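Local coordinates for protein fatty acid CoA ligase (Marinactinospora thermotolerans, PDB 6SQ8) that belongs to the ANL superfamily of AMP-binding enzymes and holds adenosine monophosphate in a pocket lined by residues far apart in its sequence, at residues 428-433 and 438-443; 458-463 and 468-473; 281-286 and 317-322; 347-352 and 388-393. All blocks are in the same frame, centred on the assembly; numbering follows the deposited sequence.

Contact 1 (428-433 and 438-443)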
loop_
_atom_site.group_PDB
_atom_site.type_symbol
_atom_site.label_atom_id
_atom_site.label_comp_id
_atom_site.label_asym_id
_atom_site.label_seq_id
_atom_site.Cartn_x
_atom_site.Cartn_y
_atom_site.Cartn_z
ATOM N N VAL A 428 -2.391 -21.386 -8.352
ATOM C CA VAL A 428 -3.415 -21.676 -7.365
ATOM C C VAL A 428 -3.576 -23.195 -7.269
ATOM O O VAL A 428 -3.194 -23.919 -8.191
ATOM C CB VAL A 428 -4.749 -21.035 -7.752
ATOM C CG1 VAL A 428 -4.648 -19.526 -7.831
ATOM C CG2 VAL A 428 -5.264 -21.590 -9.067
ATOM N N GLY A 429 -4.146 -23.652 -6.153
ATOM C CA GLY A 429 -4.591 -25.036 -5.981
ATOM C C GLY A 429 -6.110 -25.162 -6.079
ATOM O O GLY A 429 -6.857 -24.262 -5.676
ATOM N N VAL A 430 -6.580 -26.271 -6.655
ATOM C CA VAL A 430 -7.984 -26.674 -6.556
ATOM C C VAL A 430 -8.005 -28.107 -6.035
ATOM O O VAL A 430 -7.044 -28.842 -6.235
ATOM C CB VAL A 430 -8.736 -26.531 -7.894
ATOM C CG1 VAL A 430 -8.567 -25.138 -8.485
ATOM C CG2 VAL A 430 -8.318 -27.586 -8.901
ATOM N N PRO A 431 -9.076 -28.552 -5.345
ATOM C CA PRO A 431 -9.018 -29.824 -4.620
ATOM C C PRO A 431 -9.012 -30.990 -5.622
ATOM O O PRO A 431 -9.608 -30.857 -6.699
ATOM C CB PRO A 431 -10.278 -29.811 -3.733
ATOM C CG PRO A 431 -10.896 -28.414 -3.903
ATOM C CD PRO A 431 -10.388 -27.886 -5.231
ATOM N N ASP A 432 -8.323 -32.083 -5.268
ATOM C CA ASP A 432 -8.201 -33.273 -6.124
ATOM C C ASP A 432 -7.932 -34.495 -5.251
ATOM O O ASP A 432 -6.976 -34.510 -4.490
ATOM C CB ASP A 432 -7.073 -33.125 -7.155
ATOM C CG ASP A 432 -6.975 -34.247 -8.177
ATOM O OD1 ASP A 432 -6.421 -35.308 -7.836
ATOM O OD2 ASP A 432 -7.409 -34.040 -9.326
ATOM N N PRO A 433 -8.743 -35.569 -5.342
ATOM C CA PRO A 433 -8.570 -36.730 -4.457
ATOM C C PRO A 433 -7.260 -37.532 -4.644
ATOM O O PRO A 433 -6.756 -38.143 -3.705
ATOM C CB PRO A 433 -9.797 -37.609 -4.764
ATOM C CG PRO A 433 -10.732 -36.762 -5.618
ATOM C CD PRO A 433 -9.868 -35.711 -6.280
ATOM N N ALA A 438 -4.642 -29.910 -6.981
ATOM C CA ALA A 438 -4.050 -29.843 -8.302
ATOM C C ALA A 438 -3.529 -28.426 -8.539
ATOM O O ALA A 438 -4.275 -27.469 -8.403
ATOM C CB ALA A 438 -5.055 -30.240 -9.344
ATOM N N VAL A 439 -2.250 -28.333 -8.917
ATOM C CA VAL A 439 -1.582 -27.073 -9.142
ATOM C C VAL A 439 -1.975 -26.537 -10.522
ATOM O O VAL A 439 -1.875 -27.243 -11.516
ATOM C CB VAL A 439 -0.059 -27.261 -9.017
ATOM C CG1 VAL A 439 0.683 -25.943 -9.168
ATOM C CG2 VAL A 439 0.312 -27.951 -7.706
ATOM N N CYS A 440 -2.436 -25.288 -10.564
ATOM C CA CYS A 440 -2.882 -24.654 -11.803
ATOM C C CYS A 440 -2.170 -23.317 -11.976
ATOM O O CYS A 440 -1.908 -22.648 -11.010
ATOM C CB CYS A 440 -4.389 -24.415 -11.783
ATOM S SG CYS A 440 -5.320 -25.953 -11.577
ATOM N N ALA A 441 -1.873 -22.934 -13.214
ATOM C CA ALA A 441 -1.145 -21.723 -13.471
ATOM C C ALA A 441 -1.829 -20.953 -14.592
ATOM O O ALA A 441 -2.006 -21.463 -15.684
ATOM C CB ALA A 441 0.279 -22.041 -13.835
ATOM N N ALA A 442 -2.228 -19.725 -14.276
ATOM C CA ALA A 442 -2.597 -18.732 -15.245
ATOM C C ALA A 442 -1.352 -17.915 -15.576
ATOM O O ALA A 442 -0.701 -17.402 -14.676
ATOM C CB ALA A 442 -3.667 -17.849 -14.679
ATOM N N VAL A 443 -1.047 -17.791 -16.868
ATOM C CA VAL A 443 0.192 -17.230 -17.322
ATOM C C VAL A 443 -0.114 -16.120 -18.316
ATOM O O VAL A 443 -0.910 -16.279 -19.191
ATOM C CB VAL A 443 1.079 -18.318 -17.946
ATOM C CG1 VAL A 443 2.225 -17.726 -18.750
ATOM C CG2 VAL A 443 1.616 -19.256 -16.869
#

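Contact 2 (458-463 and 468-473)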
loop_
_atom_site.group_PDB
_atom_site.type_symbol
_atom_site.label_atom_id
_atom_site.label_comp_id
_atom_site.label_asym_id
_atom_site.label_seq_id
_atom_site.Cartn_x
_atom_site.Cartn_y
_atom_site.Cartn_z
ATOM N N ALA A 458 8.171 -28.098 -17.655
ATOM C CA ALA A 458 9.481 -28.751 -17.592
ATOM C C ALA A 458 10.458 -27.905 -16.779
ATOM O O ALA A 458 11.317 -28.435 -16.052
ATOM C CB ALA A 458 9.996 -28.983 -18.986
ATOM N N LEU A 459 10.307 -26.585 -16.905
ATOM C CA LEU A 459 11.119 -25.623 -16.198
ATOM C C LEU A 459 10.829 -25.713 -14.694
ATOM O O LEU A 459 11.751 -25.736 -13.861
ATOM C CB LEU A 459 10.786 -24.247 -16.778
ATOM C CG LEU A 459 11.771 -23.122 -16.476
ATOM C CD1 LEU A 459 13.213 -23.491 -16.817
ATOM C CD2 LEU A 459 11.365 -21.875 -17.270
ATOM N N VAL A 460 9.542 -25.799 -14.341
ATOM C CA VAL A 460 9.149 -25.935 -12.946
ATOM C C VAL A 460 9.702 -27.259 -12.424
ATOM O O VAL A 460 10.235 -27.313 -11.335
ATOM C CB VAL A 460 7.622 -25.832 -12.746
ATOM C CG1 VAL A 460 7.188 -26.294 -11.362
ATOM C CG2 VAL A 460 7.119 -24.419 -13.017
ATOM N N ARG A 461 9.593 -28.317 -13.232
ATOM C CA ARG A 461 9.981 -29.637 -12.794
ATOM C C ARG A 461 11.481 -29.675 -12.499
ATOM O O ARG A 461 11.882 -30.364 -11.585
ATOM C CB ARG A 461 9.612 -30.724 -13.801
ATOM C CG ARG A 461 9.650 -32.129 -13.189
ATOM C CD ARG A 461 9.325 -33.236 -14.184
ATOM N NE ARG A 461 8.132 -32.962 -14.982
ATOM C CZ ARG A 461 6.887 -33.197 -14.587
ATOM N NH1 ARG A 461 6.663 -33.835 -13.445
ATOM N NH2 ARG A 461 5.890 -32.802 -15.360
ATOM N N ASP A 462 12.297 -28.962 -13.285
ATOM C CA ASP A 462 13.766 -29.008 -13.127
ATOM C C ASP A 462 14.184 -28.271 -11.845
ATOM O O ASP A 462 15.076 -28.735 -11.137
ATOM C CB ASP A 462 14.521 -28.447 -14.341
ATOM C CG ASP A 462 16.039 -28.670 -14.281
ATOM O OD1 ASP A 462 16.455 -29.701 -13.702
ATOM O OD2 ASP A 462 16.820 -27.812 -14.804
ATOM N N HIS A 463 13.529 -27.139 -11.558
ATOM C CA HIS A 463 13.938 -26.219 -10.514
ATOM C C HIS A 463 13.319 -26.614 -9.169
ATOM O O HIS A 463 13.998 -26.554 -8.160
ATOM C CB HIS A 463 13.594 -24.766 -10.896
ATOM C CG HIS A 463 14.584 -24.142 -11.823
ATOM N ND1 HIS A 463 14.479 -24.252 -13.191
ATOM C CD2 HIS A 463 15.690 -23.409 -11.595
ATOM C CE1 HIS A 463 15.473 -23.614 -13.769
ATOM N NE2 HIS A 463 16.226 -23.083 -12.815
ATOM N N HIS A 468 5.488 -29.546 -7.601
ATOM C CA HIS A 468 5.263 -28.129 -7.923
ATOM C C HIS A 468 4.747 -27.902 -9.341
ATOM O O HIS A 468 4.316 -26.808 -9.650
ATOM C CB HIS A 468 6.553 -27.329 -7.724
ATOM C CG HIS A 468 6.982 -27.305 -6.297
ATOM N ND1 HIS A 468 7.632 -28.382 -5.715
ATOM C CD2 HIS A 468 6.850 -26.359 -5.347
ATOM C CE1 HIS A 468 7.906 -28.086 -4.466
ATOM N NE2 HIS A 468 7.418 -26.858 -4.222
ATOM N N VAL A 469 4.833 -28.922 -10.196
ATOM C CA VAL A 469 4.512 -28.771 -11.603
ATOM C C VAL A 469 3.013 -28.551 -11.756
ATOM O O VAL A 469 2.202 -29.335 -11.265
ATOM C CB VAL A 469 4.993 -29.956 -12.462
ATOM C CG1 VAL A 469 4.605 -29.759 -13.917
ATOM C CG2 VAL A 469 6.500 -30.175 -12.356
ATOM N N PRO A 470 2.603 -27.466 -12.448
ATOM C CA PRO A 470 1.195 -27.237 -12.741
ATOM C C PRO A 470 0.657 -28.259 -13.747
ATOM O O PRO A 470 1.244 -28.425 -14.798
ATOM C CB PRO A 470 1.094 -25.828 -13.342
ATOM C CG PRO A 470 2.512 -25.302 -13.415
ATOM C CD PRO A 470 3.460 -26.395 -12.960
ATOM N N ARG A 471 -0.470 -28.895 -13.407
ATOM C CA ARG A 471 -1.172 -29.790 -14.303
ATOM C C ARG A 471 -1.806 -28.988 -15.441
ATOM O O ARG A 471 -1.682 -29.350 -16.584
ATOM C CB ARG A 471 -2.234 -30.596 -13.538
ATOM C CG ARG A 471 -3.075 -31.516 -14.414
ATOM C CD ARG A 471 -3.532 -32.750 -13.662
ATOM N NE ARG A 471 -4.942 -32.711 -13.339
ATOM C CZ ARG A 471 -5.516 -33.518 -12.470
ATOM N NH1 ARG A 471 -4.829 -33.979 -11.433
ATOM N NH2 ARG A 471 -6.774 -33.872 -12.653
ATOM N N ARG A 472 -2.503 -27.910 -15.095
ATOM C CA ARG A 472 -3.200 -27.061 -16.064
ATOM C C ARG A 472 -2.440 -25.728 -16.176
ATOM O O ARG A 472 -2.040 -25.147 -15.170
ATOM C CB ARG A 472 -4.663 -26.841 -15.663
ATOM C CG ARG A 472 -5.471 -28.127 -15.482
ATOM C CD ARG A 472 -6.889 -28.144 -16.038
ATOM N NE ARG A 472 -7.081 -27.228 -17.169
ATOM C CZ ARG A 472 -7.956 -26.216 -17.205
ATOM N NH1 ARG A 472 -9.061 -26.283 -16.476
ATOM N NH2 ARG A 472 -7.710 -25.153 -17.965
ATOM N N VAL A 473 -2.219 -25.292 -17.418
ATOM C CA VAL A 473 -1.624 -24.021 -17.741
ATOM C C VAL A 473 -2.557 -23.287 -18.707
ATOM O O VAL A 473 -2.808 -23.781 -19.784
ATOM C CB VAL A 473 -0.222 -24.202 -18.353
ATOM C CG1 VAL A 473 0.367 -22.876 -18.827
ATOM C CG2 VAL A 473 0.729 -24.868 -17.376
#

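Contact 3 (281-286 and 317-322)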
loop_
_atom_site.group_PDB
_atom_site.type_symbol
_atom_site.label_atom_id
_atom_site.label_comp_id
_atom_site.label_asym_id
_atom_site.label_seq_id
_atom_site.Cartn_x
_atom_site.Cartn_y
_atom_site.Cartn_z
ATOM N N ARG A 281 11.353 -8.985 -13.844
ATOM C CA ARG A 281 10.887 -7.693 -14.317
ATOM C C ARG A 281 11.551 -6.593 -13.471
ATOM O O ARG A 281 11.833 -5.489 -13.960
ATOM C CB ARG A 281 9.356 -7.678 -14.331
ATOM C CG ARG A 281 8.798 -7.183 -15.656
ATOM C CD ARG A 281 7.825 -8.133 -16.328
ATOM N NE ARG A 281 6.391 -7.795 -16.215
ATOM C CZ ARG A 281 5.699 -6.932 -17.003
ATOM N NH1 ARG A 281 6.331 -6.092 -17.813
ATOM N NH2 ARG A 281 4.375 -6.917 -16.959
ATOM N N VAL A 282 11.814 -6.927 -12.201
ATOM C CA VAL A 282 12.514 -6.070 -11.268
ATOM C C VAL A 282 13.968 -5.949 -11.723
ATOM O O VAL A 282 14.507 -4.845 -11.803
ATOM C CB VAL A 282 12.410 -6.625 -9.838
ATOM C CG1 VAL A 282 13.421 -5.995 -8.876
ATOM C CG2 VAL A 282 10.992 -6.495 -9.309
ATOM N N ALA A 283 14.593 -7.092 -12.024
ATOM C CA ALA A 283 15.973 -7.110 -12.513
ATOM C C ALA A 283 16.095 -6.168 -13.724
ATOM O O ALA A 283 17.045 -5.400 -13.827
ATOM C CB ALA A 283 16.408 -8.523 -12.844
ATOM N N ALA A 284 15.118 -6.246 -14.628
ATOM C CA ALA A 284 15.111 -5.435 -15.824
ATOM C C ALA A 284 14.996 -3.963 -15.439
ATOM O O ALA A 284 15.692 -3.127 -15.990
ATOM C CB ALA A 284 13.983 -5.827 -16.735
ATOM N N ALA A 285 14.093 -3.664 -14.504
ATOM C CA ALA A 285 13.913 -2.297 -14.020
ATOM C C ALA A 285 15.197 -1.788 -13.342
ATOM O O ALA A 285 15.588 -0.644 -13.545
ATOM C CB ALA A 285 12.732 -2.235 -13.102
ATOM N N ARG A 286 15.864 -2.662 -12.585
ATOM C CA ARG A 286 17.068 -2.266 -11.879
ATOM C C ARG A 286 18.178 -1.859 -12.868
ATOM O O ARG A 286 18.937 -0.942 -12.605
ATOM C CB ARG A 286 17.551 -3.389 -10.957
ATOM C CG ARG A 286 18.837 -3.056 -10.210
ATOM C CD ARG A 286 18.765 -1.735 -9.463
ATOM N NE ARG A 286 20.006 -1.397 -8.785
ATOM C CZ ARG A 286 21.113 -0.916 -9.373
ATOM N NH1 ARG A 286 21.127 -0.619 -10.662
ATOM N NH2 ARG A 286 22.210 -0.768 -8.652
ATOM N N GLU A 317 20.193 -12.910 -6.139
ATOM C CA GLU A 317 19.702 -13.767 -5.048
ATOM C C GLU A 317 18.622 -13.052 -4.218
ATOM O O GLU A 317 17.763 -13.704 -3.619
ATOM C CB GLU A 317 20.803 -14.179 -4.077
ATOM C CG GLU A 317 22.164 -14.405 -4.715
ATOM C CD GLU A 317 23.140 -13.246 -4.532
ATOM O OE1 GLU A 317 23.378 -12.837 -3.360
ATOM O OE2 GLU A 317 23.670 -12.739 -5.555
ATOM N N LEU A 318 18.664 -11.715 -4.165
ATOM C CA LEU A 318 17.767 -10.931 -3.324
ATOM C C LEU A 318 16.542 -10.428 -4.094
ATOM O O LEU A 318 15.686 -9.741 -3.511
ATOM C CB LEU A 318 18.555 -9.747 -2.761
ATOM C CG LEU A 318 19.728 -10.113 -1.866
ATOM C CD1 LEU A 318 20.348 -8.852 -1.299
ATOM C CD2 LEU A 318 19.288 -11.049 -0.754
ATOM N N LEU A 319 16.429 -10.737 -5.384
ATOM C CA LEU A 319 15.286 -10.262 -6.160
ATOM C C LEU A 319 14.000 -10.978 -5.743
ATOM O O LEU A 319 12.953 -10.578 -6.138
ATOM C CB LEU A 319 15.578 -10.460 -7.648
ATOM C CG LEU A 319 16.662 -9.556 -8.224
ATOM C CD1 LEU A 319 16.950 -9.940 -9.660
ATOM C CD2 LEU A 319 16.264 -8.099 -8.131
ATOM N N THR A 320 14.100 -12.027 -4.929
ATOM C CA THR A 320 12.927 -12.695 -4.390
ATOM C C THR A 320 12.653 -12.246 -2.950
ATOM O O THR A 320 11.801 -12.835 -2.281
ATOM C CB THR A 320 13.096 -14.215 -4.426
ATOM O OG1 THR A 320 14.309 -14.593 -3.757
ATOM C CG2 THR A 320 13.088 -14.728 -5.849
ATOM N N ALA A 321 13.363 -11.204 -2.489
ATOM C CA ALA A 321 13.301 -10.753 -1.111
ATOM C C ALA A 321 12.556 -9.420 -0.999
ATOM O O ALA A 321 12.425 -8.668 -1.962
ATOM C CB ALA A 321 14.687 -10.609 -0.559
ATOM N N VAL A 322 12.079 -9.154 0.225
ATOM C CA VAL A 322 11.440 -7.894 0.602
ATOM C C VAL A 322 12.477 -7.004 1.271
ATOM O O VAL A 322 12.311 -5.783 1.315
ATOM C CB VAL A 322 10.226 -8.123 1.517
ATOM C CG1 VAL A 322 9.072 -8.743 0.757
ATOM C CG2 VAL A 322 10.560 -8.972 2.732
#

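Contact 4 (347-352 and 388-393)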
loop_
_atom_site.group_PDB
_atom_site.type_symbol
_atom_site.label_atom_id
_atom_site.label_comp_id
_atom_site.label_asym_id
_atom_site.label_seq_id
_atom_site.Cartn_x
_atom_site.Cartn_y
_atom_site.Cartn_z
ATOM N N GLY A 347 7.891 -20.464 7.650
ATOM C CA GLY A 347 6.766 -20.356 8.574
ATOM C C GLY A 347 6.089 -18.994 8.472
ATOM O O GLY A 347 6.416 -18.208 7.572
ATOM N N GLU A 348 5.151 -18.731 9.396
ATOM C CA GLU A 348 4.371 -17.506 9.428
ATOM C C GLU A 348 5.234 -16.350 9.930
ATOM O O GLU A 348 5.945 -16.483 10.918
ATOM C CB GLU A 348 3.173 -17.613 10.362
ATOM C CG GLU A 348 2.132 -18.611 9.928
ATOM C CD GLU A 348 0.964 -18.700 10.895
ATOM O OE1 GLU A 348 0.345 -17.647 11.150
ATOM O OE2 GLU A 348 0.704 -19.808 11.402
ATOM N N VAL A 349 5.128 -15.210 9.237
ATOM C CA VAL A 349 5.844 -13.996 9.564
ATOM C C VAL A 349 5.038 -13.246 10.631
ATOM O O VAL A 349 3.868 -12.914 10.422
ATOM C CB VAL A 349 6.067 -13.150 8.298
ATOM C CG1 VAL A 349 6.740 -11.823 8.603
ATOM C CG2 VAL A 349 6.846 -13.928 7.236
ATOM N N TRP A 350 5.661 -13.041 11.794
ATOM C CA TRP A 350 5.097 -12.261 12.888
ATOM C C TRP A 350 5.983 -11.045 13.125
ATOM O O TRP A 350 7.209 -11.126 13.000
ATOM C CB TRP A 350 4.977 -13.079 14.175
ATOM C CG TRP A 350 3.940 -14.150 14.135
ATOM C CD1 TRP A 350 4.010 -15.309 13.428
ATOM C CD2 TRP A 350 2.694 -14.193 14.848
ATOM N NE1 TRP A 350 2.893 -16.067 13.652
ATOM C CE2 TRP A 350 2.063 -15.407 14.513
ATOM C CE3 TRP A 350 2.046 -13.333 15.738
ATOM C CZ2 TRP A 350 0.822 -15.781 15.019
ATOM C CZ3 TRP A 350 0.822 -13.705 16.257
ATOM C CH2 TRP A 350 0.225 -14.917 15.906
ATOM N N VAL A 351 5.338 -9.941 13.506
ATOM C CA VAL A 351 5.959 -8.650 13.551
ATOM C C VAL A 351 5.595 -7.968 14.878
ATOM O O VAL A 351 4.471 -8.067 15.334
ATOM C CB VAL A 351 5.523 -7.838 12.316
ATOM C CG1 VAL A 351 5.626 -6.337 12.524
ATOM C CG2 VAL A 351 6.292 -8.261 11.078
ATOM N N ARG A 352 6.581 -7.310 15.496
ATOM C CA ARG A 352 6.409 -6.421 16.642
ATOM C C ARG A 352 7.154 -5.127 16.314
ATOM O O ARG A 352 8.339 -5.159 16.008
ATOM C CB ARG A 352 6.907 -7.104 17.926
ATOM C CG ARG A 352 6.923 -6.222 19.178
ATOM C CD ARG A 352 7.022 -6.967 20.509
ATOM N NE ARG A 352 8.301 -7.643 20.751
ATOM C CZ ARG A 352 8.651 -8.295 21.872
ATOM N NH1 ARG A 352 7.765 -8.520 22.834
ATOM N NH2 ARG A 352 9.900 -8.714 22.024
ATOM N N GLY A 388 20.195 -12.210 6.384
ATOM C CA GLY A 388 19.110 -11.598 7.176
ATOM C C GLY A 388 18.077 -10.838 6.361
ATOM O O GLY A 388 17.396 -9.976 6.900
ATOM N N HIS A 389 17.945 -11.148 5.064
ATOM C CA HIS A 389 16.881 -10.610 4.224
ATOM C C HIS A 389 15.678 -11.544 4.307
ATOM O O HIS A 389 15.836 -12.759 4.262
ATOM C CB HIS A 389 17.342 -10.454 2.778
ATOM C CG HIS A 389 18.405 -9.428 2.593
ATOM N ND1 HIS A 389 19.741 -9.746 2.678
ATOM C CD2 HIS A 389 18.343 -8.111 2.289
ATOM C CE1 HIS A 389 20.462 -8.664 2.450
ATOM N NE2 HIS A 389 19.626 -7.649 2.214
ATOM N N LEU A 390 14.480 -10.965 4.420
ATOM C CA LEU A 390 13.276 -11.740 4.496
ATOM C C LEU A 390 12.821 -12.059 3.069
ATOM O O LEU A 390 12.853 -11.186 2.182
ATOM C CB LEU A 390 12.217 -10.943 5.258
ATOM C CG LEU A 390 10.839 -11.601 5.353
ATOM C CD1 LEU A 390 10.912 -12.916 6.108
ATOM C CD2 LEU A 390 9.845 -10.673 6.014
ATOM N N HIS A 391 12.419 -13.322 2.861
ATOM C CA HIS A 391 11.862 -13.792 1.607
ATOM C C HIS A 391 10.442 -14.318 1.862
ATOM O O HIS A 391 10.246 -15.220 2.677
ATOM C CB HIS A 391 12.725 -14.913 1.032
ATOM C CG HIS A 391 14.018 -14.481 0.430
ATOM N ND1 HIS A 391 15.143 -14.205 1.192
ATOM C CD2 HIS A 391 14.403 -14.365 -0.859
ATOM C CE1 HIS A 391 16.154 -13.914 0.392
ATOM N NE2 HIS A 391 15.721 -13.997 -0.872
ATOM N N LEU A 392 9.456 -13.785 1.136
ATOM C CA LEU A 392 8.096 -14.244 1.271
ATOM C C LEU A 392 7.828 -15.333 0.231
ATOM O O LEU A 392 7.996 -15.082 -0.951
ATOM C CB LEU A 392 7.132 -13.079 1.048
ATOM C CG LEU A 392 7.268 -11.917 2.041
ATOM C CD1 LEU A 392 6.226 -10.841 1.766
ATOM C CD2 LEU A 392 7.187 -12.380 3.494
ATOM N N THR A 393 7.332 -16.495 0.689
ATOM C CA THR A 393 6.987 -17.593 -0.180
ATOM C C THR A 393 5.492 -17.614 -0.509
ATOM O O THR A 393 5.117 -18.223 -1.515
ATOM C CB THR A 393 7.414 -18.928 0.435
ATOM O OG1 THR A 393 6.626 -19.165 1.608
ATOM C CG2 THR A 393 8.902 -18.963 0.712
#

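Contact 1 (428-433 and 438-443)
Val428 faces Cys440, and two residues on Val430 faces Ala438, in the antiparallel beta hairpin of strands 422-432 and 438-445, part of the C-terminal domain of this ANL enzyme. All four side chains rise from the same face of the sheet, each from a hydrogen-bonded pair. In both valines the branch that reaches across is CG2, lodged between the residue's own backbone N and carbonyl carbon. Val428 CG2 lies 4.0 Å from Cys440 CB. Val430 CG2 lies 4.2 Å from Ala438 CB and also leans diagonally toward SG of Cys440, at 4.3 Å, so the two pairs are knitted together. Such apolar groups suit this face, since Phe496 packs on Val428, Val430 and Cys440, and helix 489-494 lies against Val428. Beta-branched valine is also at ease in an extended chain.

Between these pairs Gly429 meets Val439 as a non-hydrogen-bonded pair. Having no side chain, Gly429 adds nothing to the face where Val439 packs on Val427, and its CA makes a CH-O contact of 3.4 Å with Ala438 O. At the turn end Asp432 brings only CB over Ala438, while OD1 accepts a hydrogen bond from Asp434 N. The last backbone bond before the turn is nearly straight: Ala438 N gives its hydrogen to Val430 O at 2.7 Å, with 167° at the hydrogen.

Contact 2 (458-463 and 468-473)
The guanidinium group of Arg461 lies flat over Val469, whose CG2 sits 3.7 Å from the guanidinium plane, above its centre. CG1 of Val469 lies over the same face, 3.6 Å from Arg461 NH2. The arginine gets there by a bend at chi3 (-48°), which folds the chain back over the valine, and its CB and CG pack on Val469 CG2 as well. Its charge is met by Asp466 in the linking loop, a salt bridge through NH1. The ring of His463 uses its edge instead: His463 ND1 donates in the ring plane to Leu459 O at 3.2 Å, one turn back in the helix.

These residues lie where a beta-alpha-beta unit of the C-terminal domain returns from helix 453-463 to strand 472-475, the parallel neighbour of strand 438-445. Val460, on the inner side of the helix, carries its CG1 anti to the backbone N (chi1 167°), and that methyl points into the returning chain. Val460 CG1 lies 3.4 Å from His468 O and also packs on Val469 CG2 and Pro470 CD. A compact, branched residue suits this spot, for Val415 and Leu416 of helix 409-418 also pack on Val460.

Contact 3 (281-286 and 317-322)
Val282, which meets Leu319 across this contact, receives at its carbonyl O the backbone N-H of Arg286, the two atoms 2.7 Å apart. This is an ordinary helical bond of helix 279-289, which in the N-terminal AMP-binding domain lies along the chain between two neighbouring parallel strands, 269-273 and 293-299. On the other side a type I beta turn from Leu318 to Ala321, closed by Ala321 N on Leu318 O at 2.9 Å, puts Leu319 at its second position and presents the side chain to the helix.

Across the gap the contact is wholly apolar and rests on the fork of that leucine. Its CG stands anti to the carbonyl carbon (chi1 -69°), and the two end methyls part company, each toward a different helix residue. Leu319 CD2 goes to CG1 of Val282 at 3.6 Å, the two side chains sliding past one another in opposite directions. Val282 CG1, anti to the backbone N, is the methyl on the side of the turn, while Tyr251 of helix 247-255 and His313 also touch the valine side chain.

A leucine suits the turn because its branched end can straddle two adjacent residues of a helix. Alanine suits position 283 because its side chain ends at CB and lets Leu319 come close to the helix backbone. Just past the turn, Val322 touches the bound adenosine monophosphate. The other methyl of Leu319, CD1, rests 3.5 Å from CB of Ala283 and 4.1 Å from its CA.

Contact 4 (347-352 and 388-393)
The chains approach most closely at Val349 and Leu392, yet their CA atoms remain 8.6 Å apart, too far for strand pairing, so side chains bridge the gap. Val349 points its CB toward the other strand and spreads its two methyls over two leucines. Val349 CG2 meets CD2 of Leu392 at 4.1 Å, the side chains crossing at about a right angle. Val349 CG1, anti to the backbone N (chi1 176°), lies 4.2 Å from CD2 of Leu390. Leu392 reaches in from the flank: its CB does not aim at Val349, but its far end bends nearer.

Strand 380-384 pairs antiparallel with both 347-352 and 390-395, so this contact passes across it in a curled beta region, consistent with the barrel-like subdomain of ANL enzymes. Val331 and Ile333 of strand 330-334 pack on Val349 too, and Ile333 touches Leu390, which is why branched aliphatic residues fit here. The Val349 backbone is bonded to those of Thr378 and Asp380, and its O also accepts a hydrogen bond from Thr378 OG1. Leu392 also touches the bound adenosine monophosphate and Val322, whereas the neighbouring His391 packs on Thr320 and Asp385.

Contacts 1 and 2 both reach one three-stranded sheet of the C-terminal domain, their centres 12 Å apart: Val439 O is 2.9 Å from Arg471 N and Ala441 N is 3.0 Å from Arg472 O, probable hydrogen bonds that lay strand 472-475 beside 438-445. Contacts 3 and 4, centres 17 Å apart, are joined likewise through neighbouring strands 321-325 and 390-395, with Val322 N 2.9 Å from Leu390 O. Both of these reach the nucleotide: Val322 of contact 3 and Leu392 of contact 4 touch adenosine monophosphate, whereas the side chain of Val428 in contact 1 is about 14 Å from it. Contacts 1 and 4 do not touch, their nearest atoms being about 11 Å apart.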